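Local atomic coordinates of aminotransferase TlmJ (Streptoalloteichus hindustanus, PDB entry 5UID), a protein that probably transfers amino groups with the help of pyridoxal 5'-phosphate, as a DegT/DnrJ/EryC1-family aminotransferase of natural product biosynthesis. Residues Phe302-Ala316 / Arg350-Gln362. Residues are numbered along the deposited sequence; the frame is centred on the assembly and turned at random.
Sequences FYWVRMDASVRDAMA and RAAEETLCLPLHQ. With SO4 (sulfate ion), chain F.
V305 and L356 exchange backbone bonds in both directions (V305 N to L356 O 2.8 Å, L356 N to V305 O 2.9 Å), which defines a hydrogen-bonded pair of the two-stranded antiparallel sheet of 303-306 and 355-358. M307 N extends the pairing to E354 O, where helix 346-354 gives way to strand.

The polar side-chain link is R312. With CG anti to the backbone N (chi1 -161°) and bends at chi2 and chi3, its guanidinium is brought against the backbone carbonyls at the end of helix 346-354. R312 NH2 donates to A352 O at 2.6 Å and to T355 O at 3.0 Å, both at the edge and near the plane, while E353 O sits over one face. R312 NE forms a salt bridge with D313 OD1, 2.7 Å away in the guanidinium plane, fixing the group's rotation. A leucine in its place would probably leave the A352 and T355 carbonyls without this donor and D313 without its cationic mate. A water joins A309 N to E354 OE2 and D308 OD1.

Among apolar contacts, L356 reaches helix 309-321: its CD1 lies 4.0 Å from A316 CB, and its CD2 meets M315 CG with the side chains crossing at about a right angle. L358 CD1 touches V305 CG1 (3.9 Å) and approaches the Y303 ring at its edge; Y303 OH goes on to D277. C357 SG stands above the F302 ring face, 4.8 Å from its centroid.

The bonds of R312 imply that one charged group ties the carbonyls at the helix-to-strand junction to helix 309-321; W234 of the second subunit packs on it, which places the junction beside the dimer interface.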
loop_
_atom_site.group_PDB
_atom_site.type_symbol
_atom_site.label_atom_id
_atom_site.label_comp_id
_atom_site.label_asym_id
_atom_site.label_seq_id
_atom_site.Cartn_x
_atom_site.Cartn_y
_atom_site.Cartn_z
ATOM N N PHE A 302 -18.078 15.278 -6.744
ATOM C CA PHE A 302 -19.319 15.260 -5.986
ATOM C C PHE A 302 -20.353 16.143 -6.668
ATOM O O PHE A 302 -20.022 17.185 -7.243
ATOM C CB PHE A 302 -19.133 15.780 -4.549
ATOM C CG PHE A 302 -18.237 14.937 -3.695
ATOM C CD1 PHE A 302 -18.224 13.559 -3.812
ATOM C CD2 PHE A 302 -17.412 15.533 -2.752
ATOM C CE1 PHE A 302 -17.400 12.791 -3.012
ATOM C CE2 PHE A 302 -16.582 14.771 -1.952
ATOM C CZ PHE A 302 -16.577 13.398 -2.082
ATOM N N TYR A 303 -21.614 15.729 -6.588
ATOM C CA TYR A 303 -22.740 16.628 -6.823
ATOM C C TYR A 303 -23.532 16.678 -5.522
ATOM O O TYR A 303 -24.359 15.800 -5.253
ATOM C CB TYR A 303 -23.608 16.181 -7.994
ATOM C CG TYR A 303 -24.592 17.253 -8.401
ATOM C CD1 TYR A 303 -24.245 18.223 -9.332
ATOM C CD2 TYR A 303 -25.857 17.317 -7.829
ATOM C CE1 TYR A 303 -25.135 19.214 -9.698
ATOM C CE2 TYR A 303 -26.753 18.306 -8.188
ATOM C CZ TYR A 303 -26.385 19.252 -9.123
ATOM O OH TYR A 303 -27.273 20.236 -9.487
ATOM N N TRP A 304 -23.273 17.699 -4.713
ATOM C CA TRP A 304 -23.870 17.818 -3.390
ATOM C C TRP A 304 -25.048 18.782 -3.436
ATOM O O TRP A 304 -24.942 19.880 -3.991
ATOM C CB TRP A 304 -22.834 18.285 -2.365
ATOM C CG TRP A 304 -22.298 19.675 -2.594
ATOM C CD1 TRP A 304 -22.665 20.812 -1.934
ATOM C CD2 TRP A 304 -21.293 20.066 -3.541
ATOM N NE1 TRP A 304 -21.953 21.886 -2.410
ATOM C CE2 TRP A 304 -21.105 21.457 -3.397
ATOM C CE3 TRP A 304 -20.535 19.377 -4.495
ATOM C CZ2 TRP A 304 -20.192 22.171 -4.172
ATOM C CZ3 TRP A 304 -19.631 20.089 -5.265
ATOM C CH2 TRP A 304 -19.466 21.471 -5.098
ATOM N N VAL A 305 -26.167 18.362 -2.862
ATOM C CA VAL A 305 -27.345 19.204 -2.732
ATOM C C VAL A 305 -27.583 19.458 -1.252
ATOM O O VAL A 305 -27.248 18.631 -0.396
ATOM C CB VAL A 305 -28.587 18.566 -3.389
ATOM C CG1 VAL A 305 -28.429 18.535 -4.902
ATOM C CG2 VAL A 305 -28.813 17.164 -2.843
ATOM N N ARG A 306 -28.162 20.618 -0.953
ATOM C CA ARG A 306 -28.406 21.041 0.418
ATOM C C ARG A 306 -29.902 21.155 0.674
ATOM O O ARG A 306 -30.657 21.626 -0.182
ATOM C CB ARG A 306 -27.723 22.378 0.706
ATOM C CG ARG A 306 -26.207 22.293 0.799
ATOM C CD ARG A 306 -25.587 23.673 0.672
ATOM N NE ARG A 306 -25.604 24.137 -0.713
ATOM C CZ ARG A 306 -25.703 25.411 -1.077
ATOM N NH1 ARG A 306 -25.809 26.362 -0.158
ATOM N NH2 ARG A 306 -25.706 25.733 -2.364
HETATM N N MSE A 307 -30.321 20.724 1.858
HETATM C CA MSE A 307 -31.723 20.778 2.247
HETATM C C MSE A 307 -31.838 20.916 3.762
HETATM O O MSE A 307 -30.827 20.911 4.465
HETATM C CB MSE A 307 -32.462 19.534 1.753
HETATM C CG MSE A 307 -31.970 18.232 2.361
HETATM SE SE MSE A 307 -32.427 16.669 1.280
HETATM C CE MSE A 307 -30.968 16.749 -0.004
ATOM N N ASP A 308 -33.061 21.055 4.267
ATOM C CA ASP A 308 -33.252 21.191 5.705
ATOM C C ASP A 308 -32.825 19.913 6.420
ATOM O O ASP A 308 -33.070 18.802 5.941
ATOM C CB ASP A 308 -34.712 21.513 6.024
ATOM C CG ASP A 308 -34.920 21.886 7.480
ATOM O OD1 ASP A 308 -34.526 23.005 7.870
ATOM O OD2 ASP A 308 -35.474 21.060 8.234
ATOM N N ALA A 309 -32.180 20.081 7.578
ATOM C CA ALA A 309 -31.614 18.939 8.289
ATOM C C ALA A 309 -32.685 17.941 8.713
ATOM O O ALA A 309 -32.399 16.746 8.844
ATOM C CB ALA A 309 -30.826 19.418 9.508
ATOM N N SER A 310 -33.919 18.402 8.922
ATOM C CA SER A 310 -34.988 17.503 9.339
ATOM C C SER A 310 -35.422 16.546 8.237
ATOM O O SER A 310 -36.141 15.583 8.529
ATOM C CB SER A 310 -36.195 18.306 9.830
ATOM O OG SER A 310 -36.708 19.139 8.806
ATOM N N VAL A 311 -35.012 16.778 6.993
ATOM C CA VAL A 311 -35.375 15.904 5.882
ATOM C C VAL A 311 -34.172 15.272 5.201
ATOM O O VAL A 311 -34.364 14.425 4.315
ATOM C CB VAL A 311 -36.237 16.644 4.835
ATOM C CG1 VAL A 311 -37.376 17.393 5.510
ATOM C CG2 VAL A 311 -35.381 17.583 3.997
ATOM N N ARG A 312 -32.944 15.641 5.577
ATOM C CA ARG A 312 -31.764 15.089 4.916
ATOM C C ARG A 312 -31.680 13.580 5.111
ATOM O O ARG A 312 -31.507 12.825 4.146
ATOM C CB ARG A 312 -30.498 15.771 5.443
ATOM C CG ARG A 312 -29.259 15.635 4.550
ATOM C CD ARG A 312 -28.529 14.307 4.747
ATOM N NE ARG A 312 -28.216 14.052 6.149
ATOM C CZ ARG A 312 -27.149 14.536 6.778
ATOM N NH1 ARG A 312 -26.945 14.249 8.056
ATOM N NH2 ARG A 312 -26.284 15.307 6.131
ATOM N N ASP A 313 -31.789 13.122 6.360
ATOM C CA ASP A 313 -31.686 11.693 6.630
ATOM C C ASP A 313 -32.862 10.933 6.031
ATOM O O ASP A 313 -32.681 9.857 5.451
ATOM C CB ASP A 313 -31.592 11.448 8.135
ATOM C CG ASP A 313 -30.333 12.040 8.742
ATOM O OD1 ASP A 313 -29.489 12.558 7.978
ATOM O OD2 ASP A 313 -30.185 11.988 9.980
ATOM N N ALA A 314 -34.073 11.483 6.159
ATOM C CA ALA A 314 -35.242 10.846 5.565
ATOM C C ALA A 314 -35.134 10.788 4.047
ATOM O O ALA A 314 -35.663 9.860 3.421
ATOM C CB ALA A 314 -36.512 11.588 5.983
HETATM N N MSE A 315 -34.453 11.757 3.443
HETATM C CA MSE A 315 -34.249 11.772 2.002
HETATM C C MSE A 315 -33.350 10.621 1.561
HETATM O O MSE A 315 -33.634 9.939 0.575
HETATM C CB MSE A 315 -33.640 13.101 1.560
HETATM C CG MSE A 315 -33.567 13.261 0.062
HETATM SE SE MSE A 315 -35.342 13.442 -0.711
HETATM C CE MSE A 315 -34.904 12.917 -2.509
ATOM N N ALA A 316 -32.258 10.413 2.301
ATOM C CA ALA A 316 -31.340 9.327 1.975
ATOM C C ALA A 316 -31.999 7.968 2.173
ATOM O O ALA A 316 -31.768 7.042 1.386
ATOM C CB ALA A 316 -30.070 9.442 2.819
ATOM N N ARG A 350 -23.188 22.577 10.339
ATOM C CA ARG A 350 -24.378 22.758 9.511
ATOM C C ARG A 350 -24.279 21.953 8.220
ATOM O O ARG A 350 -25.260 21.337 7.787
ATOM C CB ARG A 350 -24.578 24.242 9.206
ATOM C CG ARG A 350 -25.691 24.527 8.215
ATOM C CD ARG A 350 -25.759 26.004 7.871
ATOM N NE ARG A 350 -26.760 26.280 6.846
ATOM C CZ ARG A 350 -26.988 27.483 6.329
ATOM N NH1 ARG A 350 -26.284 28.529 6.741
ATOM N NH2 ARG A 350 -27.920 27.640 5.399
ATOM N N ALA A 351 -23.099 21.944 7.594
ATOM C CA ALA A 351 -22.927 21.206 6.348
ATOM C C ALA A 351 -23.130 19.711 6.557
ATOM O O ALA A 351 -23.689 19.026 5.692
ATOM C CB ALA A 351 -21.543 21.484 5.761
ATOM N N ALA A 352 -22.694 19.186 7.704
ATOM C CA ALA A 352 -22.847 17.762 7.979
ATOM C C ALA A 352 -24.302 17.355 8.166
ATOM O O ALA A 352 -24.634 16.179 7.978
ATOM C CB ALA A 352 -22.037 17.375 9.217
ATOM N N GLU A 353 -25.177 18.291 8.533
ATOM C CA GLU A 353 -26.582 17.977 8.746
ATOM C C GLU A 353 -27.464 18.288 7.547
ATOM O O GLU A 353 -28.594 17.792 7.487
ATOM C CB GLU A 353 -27.118 18.741 9.961
ATOM C CG GLU A 353 -26.603 18.239 11.294
ATOM C CD GLU A 353 -27.127 19.058 12.457
ATOM O OE1 GLU A 353 -26.666 20.205 12.634
ATOM O OE2 GLU A 353 -28.010 18.558 13.185
ATOM N N GLU A 354 -26.983 19.084 6.593
ATOM C CA GLU A 354 -27.822 19.574 5.511
ATOM C C GLU A 354 -27.405 19.101 4.127
ATOM O O GLU A 354 -28.155 19.322 3.170
ATOM C CB GLU A 354 -27.850 21.110 5.517
ATOM C CG GLU A 354 -28.457 21.710 6.774
ATOM C CD GLU A 354 -28.499 23.227 6.736
ATOM O OE1 GLU A 354 -27.920 23.815 5.798
ATOM O OE2 GLU A 354 -29.113 23.830 7.642
ATOM N N THR A 355 -26.252 18.458 3.988
ATOM C CA THR A 355 -25.708 18.121 2.682
ATOM C C THR A 355 -25.931 16.648 2.372
ATOM O O THR A 355 -25.819 15.791 3.253
ATOM C CB THR A 355 -24.214 18.448 2.613
ATOM O OG1 THR A 355 -23.986 19.753 3.161
ATOM C CG2 THR A 355 -23.726 18.423 1.174
ATOM N N LEU A 356 -26.258 16.365 1.113
ATOM C CA LEU A 356 -26.389 15.005 0.615
ATOM C C LEU A 356 -25.746 14.942 -0.761
ATOM O O LEU A 356 -25.983 15.819 -1.598
ATOM C CB LEU A 356 -27.858 14.573 0.539
ATOM C CG LEU A 356 -28.107 13.087 0.272
ATOM C CD1 LEU A 356 -27.644 12.253 1.457
ATOM C CD2 LEU A 356 -29.572 12.821 -0.039
ATOM N N CYS A 357 -24.929 13.919 -0.988
ATOM C CA CYS A 357 -24.212 13.747 -2.244
ATOM C C CYS A 357 -24.955 12.756 -3.131
ATOM O O CYS A 357 -25.243 11.631 -2.709
ATOM C CB CYS A 357 -22.784 13.266 -1.986
ATOM S SG CYS A 357 -21.821 14.379 -0.936
ATOM N N LEU A 358 -25.257 13.177 -4.360
ATOM C CA LEU A 358 -25.991 12.382 -5.331
ATOM C C LEU A 358 -25.033 11.635 -6.247
ATOM O O LEU A 358 -23.881 12.044 -6.423
ATOM C CB LEU A 358 -26.908 13.282 -6.158
ATOM C CG LEU A 358 -27.882 14.186 -5.402
ATOM C CD1 LEU A 358 -28.774 14.922 -6.389
ATOM C CD2 LEU A 358 -28.711 13.394 -4.402
ATOM N N PRO A 359 -25.481 10.529 -6.844
ATOM C CA PRO A 359 -24.616 9.775 -7.762
ATOM C C PRO A 359 -24.040 10.657 -8.862
ATOM O O PRO A 359 -24.762 11.390 -9.541
ATOM C CB PRO A 359 -25.559 8.712 -8.333
ATOM C CG PRO A 359 -26.576 8.510 -7.266
ATOM C CD PRO A 359 -26.781 9.861 -6.641
ATOM N N LEU A 360 -22.720 10.583 -9.033
ATOM C CA LEU A 360 -22.038 11.363 -10.066
ATOM C C LEU A 360 -20.786 10.595 -10.478
ATOM O O LEU A 360 -19.793 10.585 -9.743
ATOM C CB LEU A 360 -21.698 12.758 -9.566
ATOM C CG LEU A 360 -20.936 13.645 -10.554
ATOM C CD1 LEU A 360 -21.750 13.855 -11.822
ATOM C CD2 LEU A 360 -20.573 14.976 -9.912
ATOM N N HIS A 361 -20.841 9.961 -11.647
ATOM C CA HIS A 361 -19.701 9.254 -12.216
ATOM C C HIS A 361 -20.003 8.975 -13.681
ATOM O O HIS A 361 -21.161 9.003 -14.107
ATOM C CB HIS A 361 -19.397 7.954 -11.462
ATOM C CG HIS A 361 -20.572 7.035 -11.342
ATOM N ND1 HIS A 361 -20.972 6.201 -12.364
ATOM C CD2 HIS A 361 -21.439 6.823 -10.323
ATOM C CE1 HIS A 361 -22.031 5.510 -11.977
ATOM N NE2 HIS A 361 -22.336 5.872 -10.745
ATOM N N GLN A 362 -18.944 8.703 -14.447
ATOM C CA GLN A 362 -19.101 8.549 -15.889
ATOM C C GLN A 362 -19.736 7.224 -16.288
ATOM O O GLN A 362 -19.931 6.999 -17.487
ATOM C CB GLN A 362 -17.752 8.711 -16.600
ATOM C CG GLN A 362 -16.728 7.631 -16.292
ATOM C CD GLN A 362 -15.960 7.905 -15.015
ATOM O OE1 GLN A 362 -16.255 8.857 -14.290
ATOM N NE2 GLN A 362 -14.961 7.077 -14.739
HETATM S S SO4 F . -25.944 29.434 -2.251
HETATM O O1 SO4 F . -26.582 30.669 -2.700
HETATM O O2 SO4 F . -24.781 29.760 -1.432
HETATM O O3 SO4 F . -26.896 28.657 -1.463
HETATM O O4 SO4 F . -25.519 28.656 -3.412
HETATM O O HOH W 1 -21.822 13.172 -5.228
HETATM O O HOH W 2 -31.611 22.913 8.431
#